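Local coordinates for formyltransferase (Francisella tularensis subsp. tularensis, PDB 4NV1), which belongs to the formyltransferase family and holds dTDP-4-amino-4,6-dideoxyglucose in a pocket, at residues V123-I134 against F174-Y185. Residues are numbered along the deposited sequence; the frame is centred on the assembly and turned at random.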
loop_
_atom_site.group_PDB
_atom_site.type_symbol
_atom_site.label_atom_id
_atom_site.label_comp_id
_atom_site.label_asym_id
_atom_site.label_seq_id
_atom_site.Cartn_x
_atom_site.Cartn_y
_atom_site.Cartn_z
ATOM N N VAL A 123 2.807 21.858 -31.166
ATOM C CA VAL A 123 2.025 21.808 -32.383
ATOM C C VAL A 123 1.967 20.403 -32.946
ATOM O O VAL A 123 2.981 19.798 -33.169
ATOM C CB VAL A 123 2.587 22.785 -33.437
ATOM C CG1 VAL A 123 1.747 22.767 -34.726
ATOM C CG2 VAL A 123 2.642 24.201 -32.856
ATOM N N MET A 124 0.786 19.923 -33.318
ATOM C CA MET A 124 0.697 18.536 -33.773
ATOM C C MET A 124 1.167 18.439 -35.206
ATOM O O MET A 124 1.034 19.387 -36.004
ATOM C CB MET A 124 -0.725 17.988 -33.616
ATOM C CG MET A 124 -1.257 18.140 -32.219
ATOM S SD MET A 124 -3.015 17.820 -31.947
ATOM C CE MET A 124 -3.172 16.238 -32.734
ATOM N N ASP A 125 1.764 17.281 -35.452
ATOM C CA ASP A 125 2.401 16.788 -36.661
ATOM C C ASP A 125 1.791 15.423 -37.002
ATOM O O ASP A 125 0.948 14.899 -36.258
ATOM C CB ASP A 125 3.867 16.479 -36.339
ATOM C CG ASP A 125 4.816 17.413 -36.997
ATOM O OD1 ASP A 125 4.516 17.858 -38.127
ATOM O OD2 ASP A 125 5.887 17.645 -36.385
ATOM N N GLU A 126 2.257 14.814 -38.086
ATOM C CA GLU A 126 1.925 13.406 -38.370
ATOM C C GLU A 126 2.373 12.337 -37.338
ATOM O O GLU A 126 1.700 11.310 -37.167
ATOM C CB GLU A 126 2.402 13.073 -39.770
ATOM C CG GLU A 126 1.796 14.053 -40.771
ATOM C CD GLU A 126 1.541 13.455 -42.146
ATOM O OE1 GLU A 126 1.584 14.238 -43.123
ATOM O OE2 GLU A 126 1.307 12.225 -42.261
ATOM N N GLU A 127 3.457 12.589 -36.603
ATOM C CA GLU A 127 3.906 11.658 -35.577
ATOM C C GLU A 127 3.451 12.015 -34.167
ATOM O O GLU A 127 3.240 13.184 -33.853
ATOM C CB GLU A 127 5.433 11.526 -35.620
ATOM C CG GLU A 127 6.005 10.891 -36.893
ATOM C CD GLU A 127 7.214 10.002 -36.620
ATOM O OE1 GLU A 127 7.433 9.636 -35.443
ATOM O OE2 GLU A 127 7.950 9.649 -37.571
ATOM N N ILE A 128 3.339 10.987 -33.329
ATOM C CA ILE A 128 2.933 11.069 -31.919
ATOM C C ILE A 128 3.883 11.844 -30.988
ATOM O O ILE A 128 5.065 11.517 -30.812
ATOM C CB ILE A 128 2.676 9.639 -31.299
ATOM C CG1 ILE A 128 1.482 8.910 -31.953
ATOM C CG2 ILE A 128 2.506 9.671 -29.773
ATOM C CD1 ILE A 128 0.765 7.898 -31.072
ATOM N N ASP A 129 3.327 12.829 -30.275
ATOM C CA ASP A 129 4.144 13.619 -29.347
ATOM C C ASP A 129 5.445 14.019 -30.086
ATOM O O ASP A 129 6.513 13.682 -29.602
ATOM C CB ASP A 129 4.444 12.797 -28.049
ATOM C CG ASP A 129 3.173 12.248 -27.328
ATOM O OD1 ASP A 129 2.111 12.927 -27.408
ATOM O OD2 ASP A 129 3.234 11.153 -26.682
ATOM N N HIS A 130 5.366 14.732 -31.223
ATOM C CA HIS A 130 6.512 14.968 -32.103
ATOM C C HIS A 130 6.868 16.372 -32.667
ATOM O O HIS A 130 8.031 16.587 -33.044
ATOM C CB HIS A 130 6.371 14.013 -33.294
ATOM C CG HIS A 130 7.598 13.925 -34.158
ATOM N ND1 HIS A 130 7.889 14.845 -35.147
ATOM C CD2 HIS A 130 8.611 13.024 -34.171
ATOM C CE1 HIS A 130 9.022 14.505 -35.738
ATOM N NE2 HIS A 130 9.476 13.402 -35.167
ATOM N N GLY A 131 5.912 17.292 -32.835
ATOM C CA GLY A 131 6.194 18.561 -33.575
ATOM C C GLY A 131 6.692 19.717 -32.719
ATOM O O GLY A 131 6.874 19.534 -31.497
ATOM N N ASP A 132 6.860 20.902 -33.315
ATOM C CA ASP A 132 7.250 22.111 -32.561
ATOM C C ASP A 132 6.715 22.334 -31.176
ATOM O O ASP A 132 5.509 22.471 -30.946
ATOM C CB ASP A 132 6.906 23.387 -33.347
ATOM C CG ASP A 132 7.848 23.633 -34.534
ATOM O OD1 ASP A 132 8.856 22.895 -34.704
ATOM O OD2 ASP A 132 7.524 24.548 -35.316
ATOM N N ILE A 133 7.633 22.559 -30.257
ATOM C CA ILE A 133 7.267 22.861 -28.912
ATOM C C ILE A 133 7.020 24.342 -28.653
ATOM O O ILE A 133 7.818 25.247 -28.929
ATOM C CB ILE A 133 8.347 22.405 -27.899
ATOM C CG1 ILE A 133 8.561 20.911 -28.029
ATOM C CG2 ILE A 133 7.901 22.745 -26.484
ATOM C CD1 ILE A 133 9.769 20.398 -27.271
ATOM N N ILE A 134 5.907 24.600 -28.002
ATOM C CA ILE A 134 5.536 25.946 -27.714
ATOM C C ILE A 134 5.993 26.339 -26.360
ATOM O O ILE A 134 6.474 27.466 -26.136
ATOM C CB ILE A 134 4.027 26.072 -27.726
ATOM C CG1 ILE A 134 3.485 25.756 -29.123
ATOM C CG2 ILE A 134 3.609 27.359 -27.120
ATOM C CD1 ILE A 134 1.995 25.846 -29.253
ATOM N N PHE A 174 3.297 32.882 -31.320
ATOM C CA PHE A 174 3.643 31.997 -30.181
ATOM C C PHE A 174 4.933 31.243 -30.470
ATOM O O PHE A 174 5.323 31.095 -31.593
ATOM C CB PHE A 174 2.496 31.016 -29.915
ATOM C CG PHE A 174 2.144 30.122 -31.059
ATOM C CD1 PHE A 174 1.146 30.456 -31.930
ATOM C CD2 PHE A 174 2.707 28.889 -31.178
ATOM C CE1 PHE A 174 0.835 29.668 -33.010
ATOM C CE2 PHE A 174 2.375 28.060 -32.225
ATOM C CZ PHE A 174 1.422 28.444 -33.142
ATOM N N THR A 175 5.565 30.738 -29.435
ATOM C CA THR A 175 6.830 30.108 -29.539
ATOM C C THR A 175 6.663 28.841 -30.309
ATOM O O THR A 175 5.694 28.118 -30.109
ATOM C CB THR A 175 7.276 29.882 -28.089
ATOM O OG1 THR A 175 7.497 31.184 -27.540
ATOM C CG2 THR A 175 8.467 28.947 -27.955
ATOM N N ARG A 176 7.656 28.555 -31.146
ATOM C CA ARG A 176 7.807 27.283 -31.803
ATOM C C ARG A 176 9.277 26.863 -31.805
ATOM O O ARG A 176 10.098 27.424 -32.535
ATOM C CB ARG A 176 7.300 27.421 -33.224
ATOM C CG ARG A 176 5.803 27.706 -33.241
ATOM C CD ARG A 176 5.260 27.684 -34.683
ATOM N NE ARG A 176 5.289 26.351 -35.304
ATOM C CZ ARG A 176 4.377 25.962 -36.178
ATOM N NH1 ARG A 176 3.412 26.809 -36.532
ATOM N NH2 ARG A 176 4.417 24.735 -36.659
ATOM N N ILE A 177 9.603 25.873 -30.971
ATOM C CA ILE A 177 10.913 25.300 -30.940
ATOM C C ILE A 177 10.955 23.807 -31.312
ATOM O O ILE A 177 10.246 22.981 -30.715
ATOM C CB ILE A 177 11.607 25.581 -29.606
ATOM C CG1 ILE A 177 11.838 27.084 -29.442
ATOM C CG2 ILE A 177 12.982 24.922 -29.662
ATOM C CD1 ILE A 177 11.986 27.469 -27.987
ATOM N N LYS A 178 11.826 23.465 -32.266
ATOM C CA LYS A 178 12.063 22.073 -32.688
ATOM C C LYS A 178 12.493 21.154 -31.547
ATOM O O LYS A 178 13.284 21.514 -30.690
ATOM C CB LYS A 178 13.138 22.068 -33.766
ATOM C CG LYS A 178 13.397 20.717 -34.415
ATOM C CD LYS A 178 14.411 20.815 -35.559
ATOM C CE LYS A 178 13.766 21.287 -36.854
ATOM N NZ LYS A 178 12.592 20.471 -37.284
ATOM N N PRO A 179 11.948 19.943 -31.463
ATOM C CA PRO A 179 12.511 19.225 -30.301
ATOM C C PRO A 179 13.996 18.900 -30.550
ATOM O O PRO A 179 14.406 18.809 -31.708
ATOM C CB PRO A 179 11.648 17.961 -30.211
ATOM C CG PRO A 179 10.469 18.243 -31.095
ATOM C CD PRO A 179 11.010 19.108 -32.220
ATOM N N ASN A 180 14.787 18.760 -29.490
ATOM C CA ASN A 180 16.258 18.727 -29.628
ATOM C C ASN A 180 16.836 17.381 -30.048
ATOM O O ASN A 180 17.970 17.348 -30.524
ATOM C CB ASN A 180 16.986 19.252 -28.371
ATOM C CG ASN A 180 16.780 18.388 -27.120
ATOM O OD1 ASN A 180 15.961 17.451 -27.048
ATOM N ND2 ASN A 180 17.569 18.712 -26.101
ATOM N N SER A 181 16.076 16.303 -29.849
ATOM C CA SER A 181 16.482 14.971 -30.258
ATOM C C SER A 181 15.183 14.232 -30.525
ATOM O O SER A 181 14.156 14.811 -30.216
ATOM C CB SER A 181 17.202 14.296 -29.097
ATOM O OG SER A 181 16.374 13.260 -28.610
ATOM N N GLU A 182 15.225 12.984 -31.001
ATOM C CA GLU A 182 14.010 12.147 -31.202
ATOM C C GLU A 182 13.480 11.483 -29.913
ATOM O O GLU A 182 12.285 11.155 -29.874
ATOM C CB GLU A 182 14.209 11.039 -32.254
ATOM C CG GLU A 182 14.207 11.470 -33.717
ATOM C CD GLU A 182 12.846 11.925 -34.261
ATOM O OE1 GLU A 182 12.715 13.103 -34.684
ATOM O OE2 GLU A 182 11.899 11.116 -34.318
ATOM N N GLY A 183 14.367 11.356 -28.915
ATOM C CA GLY A 183 14.132 10.856 -27.544
ATOM C C GLY A 183 13.719 9.396 -27.543
ATOM O O GLY A 183 14.412 8.585 -28.102
ATOM N N ASN A 184 12.544 9.048 -27.033
ATOM C CA ASN A 184 12.162 7.656 -26.982
ATOM C C ASN A 184 10.656 7.493 -26.894
ATOM O O ASN A 184 9.999 8.364 -26.362
ATOM C CB ASN A 184 12.923 6.959 -25.846
ATOM C CG ASN A 184 12.410 7.326 -24.475
ATOM O OD1 ASN A 184 12.451 8.487 -24.072
ATOM N ND2 ASN A 184 11.893 6.313 -23.737
ATOM N N TYR A 185 10.118 6.410 -27.432
ATOM C CA TYR A 185 8.668 6.094 -27.367
ATOM C C TYR A 185 8.414 4.791 -26.596
ATOM O O TYR A 185 9.211 3.867 -26.711
ATOM C CB TYR A 185 8.181 5.829 -28.788
ATOM C CG TYR A 185 6.717 5.432 -28.957
ATOM C CD1 TYR A 185 5.729 6.399 -28.899
ATOM C CD2 TYR A 185 6.327 4.136 -29.274
ATOM C CE1 TYR A 185 4.394 6.091 -29.067
ATOM C CE2 TYR A 185 4.966 3.796 -29.404
ATOM C CZ TYR A 185 4.011 4.783 -29.285
ATOM O OH TYR A 185 2.668 4.595 -29.467
HETATM O O HOH W 1 5.799 30.197 -24.973
#
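Asp132 and Arg176 form a salt bridge in which carboxylate and guanidinium stand nearly perpendicular, their planes 84° apart. Arg176 NE reaches the anti lone pair of Asp132 OD2 at 2.9 Å, and NH2 adds only a weak bond to the same oxygen. A bend at chi3 (68°) turns the Arg176 chain so that NE meets this oxygen, while Val123 CG2 sits over the centre of one guanidinium face. The same methyl lies 3.9 Å from Phe174 CE2, at the edge of the ring; Ile134 CD1 approaches Phe174 CD2 obliquely at 3.7 Å, and Ile169 of helix 147-170 touches both Ile134 and Phe174. Next to the salt bridge, the backbones of Ile133 and Ile177 exchange two hydrogen bonds, Ile133 N to Ile177 O (2.7 Å) and Ile177 N to Ile133 O (2.8 Å). Farther along, Pro179 CG packs 3.5 Å from His130 O, and His130 NE2 is weakly hydrogen-bonded to both Glu182 carboxylate oxygens, the ring and carboxylate planes 52° apart. Ile128 CG2 meets the edge of the Tyr185 ring. The pair Ile133-Ile177 is a single antiparallel bridge of the hydrogen-bonded kind, by which the connection following helix 147-170 lies against the start of 133-139, an outermost strand of the chain's seven-stranded mixed sheet.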